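Local coordinates for protein probable mRNA-capping enzyme (Acanthamoeba polyphaga mimivirus, PDB 3BGY) that removes the terminal phosphate from the triphosphate 5' end of mRNA, this chain being the N-terminal triphosphatase domain of a multifunctional viral capping enzyme, at residues T13-L27 and K218-F232. Numbering follows the deposited sequence. Where two conformers were deposited one is given.
Sequences TIFSENEYNEIVEML and KIDINTLESELLNVF
Ile221 fits as a knob into the hole formed by Tyr20, Ile23, Val24 and Leu27. Its CG2 lies over one face of the Tyr20 ring, a CH-pi contact 3.8 Å from the centroid, while CD1, carried inward by a CG1 anti to the backbone N (chi1 -167°), reaches 3.7 Å from Ile23 CB. The Tyr20 hydroxyl accepts from Asn222, ND2 to OH 3.0 Å, and the same amide nitrogen also donates to Asp220 OD1 (2.8 Å), the N-cap of helix 221-235, which thereby fixes the amide's rotation.

Beyond this hole the extended Glu225 side chain runs alongside the Phe15 ring in the opposite sense and brings OE2 to two consecutive backbone amides, Ile14 N (2.7 Å) and Phe15 N (3.0 Å, nearly straight at 169°), which approach from opposite faces of the carboxylate plane. Ile14, held by its backbone N, rests CD1 on Leu228 CB (3.7 Å), and Phe15 CZ meets Leu228 CD1. The turn then enters helix 17-32 through a capping box of Ser16 and Glu19; Glu19 is itself bonded to Asp138 N. Leu224 and Leu228 continue onto Leu213, so the steeply crossed terminal helices pack outside the eight-stranded antiparallel barrel characteristic of tunnel triphosphatases.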
ATOM      1  N   THR A  13     -12.507 -23.378   7.137  1.00 44.94           N
ATOM      2  CA  THR A  13     -11.188 -23.127   6.554  1.00 41.33           C
ATOM      3  C   THR A  13     -11.368 -22.214   5.351  1.00 36.03           C
ATOM      4  O   THR A  13     -12.360 -22.307   4.632  1.00 37.47           O
ATOM      5  CB  THR A  13     -10.454 -24.432   6.094  1.00 44.89           C
ATOM      6  OG1 THR A  13     -11.257 -25.146   5.147  1.00 52.58           O
ATOM      7  CG2 THR A  13     -10.131 -25.329   7.278  1.00 49.62           C
ATOM      8  N   ILE A  14     -10.399 -21.333   5.145  1.00 24.11           N
ATOM      9  CA  ILE A  14     -10.406 -20.380   4.036  1.00 21.52           C
ATOM     10  C   ILE A  14      -9.679 -20.924   2.823  1.00 24.54           C
ATOM     11  O   ILE A  14     -10.168 -20.801   1.700  1.00 29.90           O
ATOM     12  CB  ILE A  14      -9.755 -19.012   4.451  1.00 25.67           C
ATOM     13  CG1 ILE A  14     -10.610 -18.341   5.521  1.00 27.86           C
ATOM     14  CG2 ILE A  14      -9.627 -18.039   3.241  1.00 27.39           C
ATOM     15  CD1 ILE A  14     -10.002 -17.074   6.083  1.00 29.32           C
ATOM     16  N   PHE A  15      -8.537 -21.561   3.058  1.00 19.96           N
ATOM     17  CA  PHE A  15      -7.696 -22.053   1.972  1.00 18.06           C
ATOM     18  C   PHE A  15      -7.919 -23.503   1.597  1.00 18.64           C
ATOM     19  O   PHE A  15      -8.090 -24.361   2.462  1.00 20.88           O
ATOM     20  CB  PHE A  15      -6.201 -21.893   2.326  1.00 15.33           C
ATOM     21  CG  PHE A  15      -5.821 -20.508   2.784  1.00 18.85           C
ATOM     22  CD1 PHE A  15      -6.195 -19.377   2.038  1.00 24.04           C
ATOM     23  CD2 PHE A  15      -5.092 -20.327   3.976  1.00 19.33           C
ATOM     24  CE1 PHE A  15      -5.855 -18.078   2.479  1.00 20.46           C
ATOM     25  CE2 PHE A  15      -4.744 -19.034   4.417  1.00 24.28           C
ATOM     26  CZ  PHE A  15      -5.130 -17.919   3.660  1.00 18.72           C
ATOM     27  N   SER A  16      -7.841 -23.765   0.294  1.00 18.24           N
ATOM     28  CA  SER A  16      -7.916 -25.133  -0.223  1.00 21.70           C
ATOM     29  C   SER A  16      -6.526 -25.723   0.059  1.00 19.89           C
ATOM     30  O   SER A  16      -5.583 -24.980   0.388  1.00 15.54           O
ATOM     31  CB  SER A  16      -8.136 -25.114  -1.733  1.00 21.31           C
ATOM     32  OG  SER A  16      -7.037 -24.505  -2.382  1.00 17.75           O
ATOM     33  N   GLU A  17      -6.357 -27.030  -0.135  1.00 15.66           N
ATOM     34  CA  GLU A  17      -5.059 -27.652   0.103  1.00 16.41           C
ATOM     35  C   GLU A  17      -3.963 -27.049  -0.789  1.00 19.34           C
ATOM     36  O   GLU A  17      -2.863 -26.739  -0.298  1.00 16.67           O
ATOM     37  CB  GLU A  17      -5.143 -29.175  -0.096  1.00 19.17           C
ATOM     38  CG  GLU A  17      -3.802 -29.880   0.140  1.00 18.92           C
ATOM     39  CD  GLU A  17      -3.858 -31.372  -0.100  1.00 26.28           C
ATOM     40  OE1 GLU A  17      -4.875 -31.869  -0.627  1.00 28.32           O
ATOM     41  OE2 GLU A  17      -2.878 -32.049   0.265  1.00 23.56           O
ATOM     42  N   ASN A  18      -4.280 -26.792  -2.063  1.00 16.13           N
ATOM     43  CA  ASN A  18      -3.283 -26.223  -2.946  1.00 17.70           C
ATOM     44  C   ASN A  18      -2.947 -24.779  -2.583  1.00 15.23           C
ATOM     45  O   ASN A  18      -1.783 -24.400  -2.655  1.00 18.44           O
ATOM     46  CB  ASN A  18      -3.685 -26.300  -4.411  1.00 24.45           C
ATOM     47  CG  ASN A  18      -2.528 -25.939  -5.334  1.00 36.79           C
ATOM     48  OD1 ASN A  18      -1.424 -26.490  -5.209  1.00 47.26           O
ATOM     49  ND2 ASN A  18      -2.751 -24.979  -6.222  1.00 42.87           N
ATOM     50  N   GLU A  19      -3.962 -23.990  -2.232  1.00 14.84           N
ATOM     51  CA  GLU A  19      -3.740 -22.588  -1.833  1.00 13.01           C
ATOM     52  C   GLU A  19      -2.891 -22.559  -0.583  1.00 11.90           C
ATOM     53  O   GLU A  19      -1.922 -21.809  -0.511  1.00 14.15           O
ATOM     54  CB  GLU A  19      -5.059 -21.903  -1.558  1.00 12.04           C
ATOM     55  CG  GLU A  19      -5.817 -21.524  -2.828  1.00 21.62           C
ATOM     56  CD  GLU A  19      -7.286 -21.250  -2.594  1.00 16.87           C
ATOM     57  OE1 GLU A  19      -7.805 -21.428  -1.469  1.00 17.80           O
ATOM     58  OE2 GLU A  19      -7.932 -20.832  -3.577  1.00 20.61           O
ATOM     59  N   TYR A  20      -3.218 -23.426   0.374  1.00 13.64           N
ATOM     60  CA  TYR A  20      -2.438 -23.546   1.628  1.00 12.88           C
ATOM     61  C   TYR A  20      -0.947 -23.782   1.313  1.00 15.29           C
ATOM     62  O   TYR A  20      -0.071 -23.069   1.800  1.00 13.10           O
ATOM     63  CB  TYR A  20      -2.995 -24.715   2.465  1.00 12.65           C
ATOM     64  CG  TYR A  20      -2.374 -24.927   3.842  1.00 13.36           C
ATOM     65  CD1 TYR A  20      -1.133 -25.597   3.991  1.00 15.03           C
ATOM     66  CD2 TYR A  20      -3.080 -24.563   5.004  1.00 12.99           C
ATOM     67  CE1 TYR A  20      -0.617 -25.909   5.284  1.00 15.63           C
ATOM     68  CE2 TYR A  20      -2.593 -24.870   6.273  1.00 17.23           C
ATOM     69  CZ  TYR A  20      -1.348 -25.551   6.397  1.00 15.08           C
ATOM     70  OH  TYR A  20      -0.871 -25.855   7.631  1.00 14.92           O
ATOM     71  N   ASN A  21      -0.650 -24.795   0.500  1.00 12.68           N
ATOM     72  CA  ASN A  21       0.751 -25.100   0.169  1.00 10.81           C
ATOM     73  C   ASN A  21       1.496 -23.993  -0.591  1.00 13.19           C
ATOM     74  O   ASN A  21       2.672 -23.720  -0.325  1.00 14.27           O
ATOM     75  CB  ASN A  21       0.813 -26.443  -0.583  1.00 15.80           C
ATOM     76  CG  ASN A  21       0.437 -27.606   0.320  1.00 18.99           C
ATOM     77  OD1 ASN A  21       0.559 -27.505   1.544  1.00 14.30           O
ATOM     78  ND2 ASN A  21       0.015 -28.730  -0.271  1.00 15.88           N
ATOM     79  N   GLU A  22       0.777 -23.309  -1.472  1.00 12.34           N
ATOM     80  CA  GLU A  22       1.370 -22.219  -2.239  1.00 13.33           C
ATOM     81  C   GLU A  22       1.636 -21.009  -1.336  1.00 13.16           C
ATOM     82  O   GLU A  22       2.675 -20.387  -1.462  1.00 14.14           O
ATOM     83  CB  GLU A  22       0.464 -21.833  -3.407  1.00 18.70           C
ATOM     84  CG  GLU A  22       0.533 -22.831  -4.553  1.00 25.68           C
ATOM     85  CD  GLU A  22      -0.211 -22.385  -5.814  1.00 40.65           C
ATOM     86  OE1 GLU A  22      -0.587 -21.189  -5.919  1.00 32.37           O
ATOM     87  OE2 GLU A  22      -0.393 -23.244  -6.719  1.00 38.67           O
ATOM     88  N   ILE A  23       0.721 -20.741  -0.400  1.00 15.87           N
ATOM     89  CA  ILE A  23       0.863 -19.614   0.548  1.00 12.74           C
ATOM     90  C   ILE A  23       2.014 -19.897   1.517  1.00 14.58           C
ATOM     91  O   ILE A  23       2.754 -18.986   1.880  1.00 14.05           O
ATOM     92  CB  ILE A  23      -0.469 -19.322   1.275  1.00 12.67           C
ATOM     93  CG1 ILE A  23      -1.449 -18.788   0.247  1.00 14.76           C
ATOM     94  CG2 ILE A  23      -0.318 -18.223   2.373  1.00 12.46           C
ATOM     95  CD1 ILE A  23      -2.905 -18.843   0.652  1.00 15.90           C
ATOM     96  N   VAL A  24       2.171 -21.149   1.950  1.00 10.93           N
ATOM     97  CA  VAL A  24       3.318 -21.505   2.828  1.00 10.61           C
ATOM     98  C   VAL A  24       4.651 -21.177   2.124  1.00 13.22           C
ATOM     99  O   VAL A  24       5.546 -20.595   2.731  1.00 13.04           O
ATOM    100  CB  VAL A  24       3.203 -23.011   3.289  1.00 10.68           C
ATOM    101  CG1 VAL A  24       4.506 -23.533   3.929  1.00 13.03           C
ATOM    102  CG2 VAL A  24       2.078 -23.123   4.262  1.00 10.95           C
ATOM    103  N   GLU A  25       4.760 -21.464   0.830  1.00 11.69           N
ATOM    104  CA  GLU A  25       5.968 -21.144   0.074  1.00 14.04           C
ATOM    105  C   GLU A  25       6.159 -19.630  -0.025  1.00 14.27           C
ATOM    106  O   GLU A  25       7.277 -19.150   0.150  1.00 14.66           O
ATOM    107  CB  GLU A  25       5.926 -21.758  -1.337  1.00 17.49           C
ATOM    108  CG  GLU A  25       5.783 -23.278  -1.305  1.00 27.09           C
ATOM    109  CD  GLU A  25       5.942 -23.932  -2.665  1.00 42.93           C
ATOM    110  OE1 GLU A  25       5.158 -23.602  -3.588  1.00 50.84           O
ATOM    111  OE2 GLU A  25       6.847 -24.787  -2.791  1.00 52.13           O
ATOM    112  N   MET A  26       5.050 -18.895  -0.228  1.00 15.29           N
ATOM    113  CA  MET A  26       5.098 -17.424  -0.317  1.00 13.12           C
ATOM    114  C   MET A  26       5.547 -16.839   1.001  1.00 15.07           C
ATOM    115  O   MET A  26       6.300 -15.866   1.025  1.00 14.84           O
ATOM    116  CB  MET A  26       3.741 -16.831  -0.695  1.00 17.69           C
ATOM    117  CG  MET A  26       3.336 -17.092  -2.106  1.00 18.77           C
ATOM    118  SD  MET A  26       1.621 -16.576  -2.363  1.00 21.06           S
ATOM    119  CE  MET A  26       1.811 -14.795  -2.323  1.00 16.88           C
ATOM    120  N   LEU A  27       5.093 -17.436   2.100  1.00 11.20           N
ATOM    121  CA  LEU A  27       5.480 -16.962   3.444  1.00 11.53           C
ATOM    122  C   LEU A  27       6.963 -17.185   3.718  1.00 16.47           C
ATOM    123  O   LEU A  27       7.609 -16.361   4.367  1.00 14.64           O
ATOM    124  CB  LEU A  27       4.639 -17.641   4.536  1.00 12.94           C
ATOM    125  CG  LEU A  27       3.219 -17.118   4.691  1.00 10.17           C
ATOM    126  CD1 LEU A  27       2.337 -18.124   5.384  1.00 14.16           C
ATOM    127  CD2 LEU A  27       3.245 -15.796   5.437  1.00 17.55           C
ATOM    128  N   LYS A 218       7.167 -12.908   9.471  1.00 19.42           N
ATOM    129  CA  LYS A 218       6.533 -14.168   9.023  1.00 17.69           C
ATOM    130  C   LYS A 218       5.730 -14.753  10.178  1.00 18.24           C
ATOM    131  O   LYS A 218       6.062 -14.525  11.351  1.00 19.51           O
ATOM    132  CB  LYS A 218       7.625 -15.189   8.631  1.00 23.71           C
ATOM    133  CG  LYS A 218       7.132 -16.580   8.136  1.00 33.03           C
ATOM    134  CD  LYS A 218       8.180 -17.713   8.334  1.00 34.20           C
ATOM    135  CE  LYS A 218       8.622 -17.874   9.803  1.00 46.11           C
ATOM    136  NZ  LYS A 218       9.138 -19.253  10.141  1.00 34.58           N
ATOM    137  N   ILE A 219       4.613 -15.393   9.841  1.00 15.47           N
ATOM    138  CA  ILE A 219       3.769 -16.080  10.817  1.00 13.56           C
ATOM    139  C   ILE A 219       3.383 -17.407  10.170  1.00 12.05           C
ATOM    140  O   ILE A 219       3.514 -17.565   8.964  1.00 14.06           O
ATOM    141  CB  ILE A 219       2.470 -15.312  11.221  1.00 17.97           C
ATOM    142  CG1 ILE A 219       1.568 -14.998  10.014  1.00 13.72           C
ATOM    143  CG2 ILE A 219       2.830 -14.023  11.947  1.00 19.78           C
ATOM    144  CD1 ILE A 219       0.264 -14.330  10.369  1.00 15.85           C
ATOM    145  N   ASP A 220       2.904 -18.333  10.990  1.00 15.34           N
ATOM    146  CA  ASP A 220       2.455 -19.637  10.497  1.00 15.88           C
ATOM    147  C   ASP A 220       1.179 -19.372   9.704  1.00 11.88           C
ATOM    148  O   ASP A 220       0.368 -18.547  10.085  1.00 13.17           O
ATOM    149  CB  ASP A 220       2.131 -20.528  11.693  1.00 13.81           C
ATOM    150  CG  ASP A 220       1.856 -21.988  11.293  1.00 13.73           C
ATOM    151  OD1 ASP A 220       0.697 -22.330  11.010  1.00 16.96           O
ATOM    152  OD2 ASP A 220       2.813 -22.769  11.264  1.00 18.00           O
ATOM    153  N   ILE A 221       0.949 -20.148   8.642  1.00 11.89           N
ATOM    154  CA  ILE A 221      -0.270 -19.961   7.854  1.00 12.59           C
ATOM    155  C   ILE A 221      -1.568 -20.173   8.645  1.00 14.38           C
ATOM    156  O   ILE A 221      -2.610 -19.589   8.328  1.00 14.17           O
ATOM    157  CB  ILE A 221      -0.246 -20.848   6.618  1.00 14.20           C
ATOM    158  CG1 ILE A 221      -1.350 -20.424   5.637  1.00 16.23           C
ATOM    159  CG2 ILE A 221      -0.345 -22.299   7.015  1.00 17.02           C
ATOM    160  CD1 ILE A 221      -1.337 -21.177   4.348  1.00 18.04           C
ATOM    161  N   ASN A 222      -1.501 -21.031   9.670  1.00 14.28           N
ATOM    162  CA  ASN A 222      -2.680 -21.294  10.478  1.00 13.69           C
ATOM    163  C   ASN A 222      -3.037 -20.063  11.313  1.00 14.35           C
ATOM    164  O   ASN A 222      -4.206 -19.777  11.528  1.00 17.49           O
ATOM    165  CB  ASN A 222      -2.485 -22.559  11.313  1.00 14.06           C
ATOM    166  CG  ASN A 222      -2.410 -23.786  10.435  1.00 15.96           C
ATOM    167  OD1 ASN A 222      -3.431 -24.211   9.881  1.00 17.15           O
ATOM    168  ND2 ASN A 222      -1.205 -24.276  10.192  1.00 16.78           N
ATOM    169  N   THR A 223      -2.005 -19.338  11.755  1.00 13.29           N
ATOM    170  CA  THR A 223      -2.216 -18.061  12.471  1.00 14.90           C
ATOM    171  C   THR A 223      -2.813 -17.020  11.482  1.00 13.55           C
ATOM    172  O   THR A 223      -3.758 -16.273  11.834  1.00 14.97           O
ATOM    173  CB  THR A 223      -0.877 -17.570  13.038  1.00 14.04           C
ATOM    174  OG1 THR A 223      -0.336 -18.609  13.839  1.00 16.96           O
ATOM    175  CG2 THR A 223      -1.030 -16.325  13.896  1.00 17.69           C
ATOM    176  N   LEU A 224      -2.308 -17.007  10.244  1.00 14.32           N
ATOM    177  CA  LEU A 224      -2.813 -16.087   9.214  1.00 10.85           C
ATOM    178  C   LEU A 224      -4.279 -16.375   8.921  1.00 14.83           C
ATOM    179  O   LEU A 224      -5.089 -15.446   8.888  1.00 14.64           O
ATOM    180  CB  LEU A 224      -2.004 -16.215   7.926  1.00 12.90           C
ATOM    181  CG  LEU A 224      -2.466 -15.419   6.692  1.00 15.28           C
ATOM    182  CD1 LEU A 224      -2.277 -13.927   6.935  1.00 14.14           C
ATOM    183  CD2 LEU A 224      -1.714 -15.856   5.471  1.00 15.69           C
ATOM    184  N   GLU A 225      -4.627 -17.665   8.822  1.00 15.52           N
ATOM    185  CA  GLU A 225      -6.011 -18.052   8.513  1.00 13.69           C
ATOM    186  C   GLU A 225      -6.931 -17.611   9.641  1.00 15.98           C
ATOM    187  O   GLU A 225      -8.000 -17.063   9.374  1.00 17.71           O
ATOM    188  CB  GLU A 225      -6.109 -19.572   8.280  1.00 16.28           C
ATOM    189  CG  GLU A 225      -7.357 -20.018   7.557  1.00 26.77           C
ATOM    190  CD  GLU A 225      -7.257 -21.452   7.028  1.00 30.78           C
ATOM    191  OE1 GLU A 225      -6.505 -22.272   7.593  1.00 36.61           O
ATOM    192  OE2 GLU A 225      -7.916 -21.748   6.015  1.00 37.07           O
ATOM    193  N   SER A 226      -6.488 -17.763  10.897  1.00 14.62           N
ATOM    194  CA  SER A 226      -7.279 -17.329  12.061  1.00 17.45           C
ATOM    195  C   SER A 226      -7.467 -15.812  12.045  1.00 16.42           C
ATOM    196  O   SER A 226      -8.550 -15.315  12.321  1.00 19.36           O
ATOM    197  CB  SER A 226      -6.601 -17.713  13.366  1.00 23.00           C
ATOM    198  OG  SER A 226      -6.613 -19.113  13.534  1.00 30.85           O
ATOM    199  N   GLU A 227      -6.414 -15.088  11.665  1.00 14.11           N
ATOM    200  CA  GLU A 227      -6.503 -13.621  11.605  1.00 17.77           C
ATOM    201  C   GLU A 227      -7.428 -13.173  10.470  1.00 15.83           C
ATOM    202  O   GLU A 227      -8.230 -12.254  10.648  1.00 16.35           O
ATOM    203  CB  GLU A 227      -5.116 -12.982  11.466  1.00 20.26           C
ATOM    204  CG  GLU A 227      -4.353 -13.011  12.774  1.00 26.17           C
ATOM    205  CD  GLU A 227      -3.010 -12.300  12.744  1.00 36.85           C
ATOM    206  OE1 GLU A 227      -2.711 -11.590  11.759  1.00 28.72           O
ATOM    207  OE2 GLU A 227      -2.244 -12.471  13.723  1.00 35.38           O
ATOM    208  N   LEU A 228      -7.410 -13.889   9.346  1.00 14.35           N
ATOM    209  CA  LEU A 228      -8.275 -13.518   8.225  1.00 14.04           C
ATOM    210  C   LEU A 228      -9.737 -13.812   8.565  1.00 16.54           C
ATOM    211  O   LEU A 228     -10.617 -13.061   8.166  1.00 18.27           O
ATOM    212  CB  LEU A 228      -7.872 -14.235   6.939  1.00 17.08           C
ATOM    213  CG  LEU A 228      -6.479 -13.916   6.404  1.00 20.53           C
ATOM    214  CD1 LEU A 228      -6.230 -14.671   5.135  1.00 16.02           C
ATOM    215  CD2 LEU A 228      -6.327 -12.434   6.192  1.00 20.03           C
ATOM    216  N   LEU A 229      -9.975 -14.903   9.308  1.00 15.73           N
ATOM    217  CA  LEU A 229     -11.335 -15.252   9.740  1.00 16.89           C
ATOM    218  C   LEU A 229     -11.900 -14.167  10.661  1.00 16.02           C
ATOM    219  O   LEU A 229     -13.068 -13.811  10.538  1.00 19.95           O
ATOM    220  CB  LEU A 229     -11.365 -16.612  10.439  1.00 18.89           C
ATOM    221  CG  LEU A 229     -11.411 -17.812   9.491  1.00 31.15           C
ATOM    222  CD1 LEU A 229     -11.292 -19.100  10.285  1.00 37.36           C
ATOM    223  CD2 LEU A 229     -12.703 -17.782   8.656  1.00 30.48           C
ATOM    224  N   ASN A 230     -11.057 -13.611  11.538  0.50 16.17           N
ATOM    225  CA  ASN A 230     -11.480 -12.539  12.451  0.50 19.69           C
ATOM    226  C   ASN A 230     -11.934 -11.300  11.669  0.50 19.60           C
ATOM    227  O   ASN A 230     -12.980 -10.716  11.980  0.50 20.18           O
ATOM    228  CB  ASN A 230     -10.349 -12.152  13.411  0.50 21.36           C
ATOM    229  CG  ASN A 230     -10.123 -13.172  14.522  0.50 26.23           C
ATOM    230  OD1 ASN A 230     -10.946 -14.057  14.766  0.50 28.39           O
ATOM    231  ND2 ASN A 230      -8.994 -13.037  15.211  0.50 31.01           N
ATOM    232  N   VAL A 231     -11.187 -10.951  10.614  1.00 16.17           N
ATOM    233  CA  VAL A 231     -11.541  -9.791   9.768  1.00 14.03           C
ATOM    234  C   VAL A 231     -12.845 -10.066   8.994  1.00 20.40           C
ATOM    235  O   VAL A 231     -13.731  -9.193   8.923  1.00 17.43           O
ATOM    236  CB  VAL A 231     -10.405  -9.431   8.775  1.00 16.10           C
ATOM    237  CG1 VAL A 231     -10.783  -8.217   7.943  1.00 19.69           C
ATOM    238  CG2 VAL A 231      -9.110  -9.185   9.531  1.00 16.78           C
ATOM    239  N   PHE A 232     -12.981 -11.284   8.450  1.00 17.78           N
ATOM    240  CA  PHE A 232     -14.217 -11.667   7.750  1.00 20.55           C
ATOM    241  C   PHE A 232     -15.440 -11.630   8.660  1.00 18.68           C
ATOM    242  O   PHE A 232     -16.522 -11.290   8.209  1.00 22.68           O
ATOM    243  CB  PHE A 232     -14.106 -13.050   7.094  1.00 18.95           C
ATOM    244  CG  PHE A 232     -13.452 -13.016   5.742  1.00 23.14           C
ATOM    245  CD1 PHE A 232     -14.057 -12.308   4.669  1.00 26.46           C
ATOM    246  CD2 PHE A 232     -12.228 -13.659   5.528  1.00 29.20           C
ATOM    247  CE1 PHE A 232     -13.442 -12.254   3.399  1.00 27.69           C
ATOM    248  CE2 PHE A 232     -11.599 -13.615   4.261  1.00 26.69           C
ATOM    249  CZ  PHE A 232     -12.210 -12.908   3.199  1.00 28.04           C
TER
HETATM  250  O   HOH W   1      -6.601 -24.339   5.228  1.00 33.40           O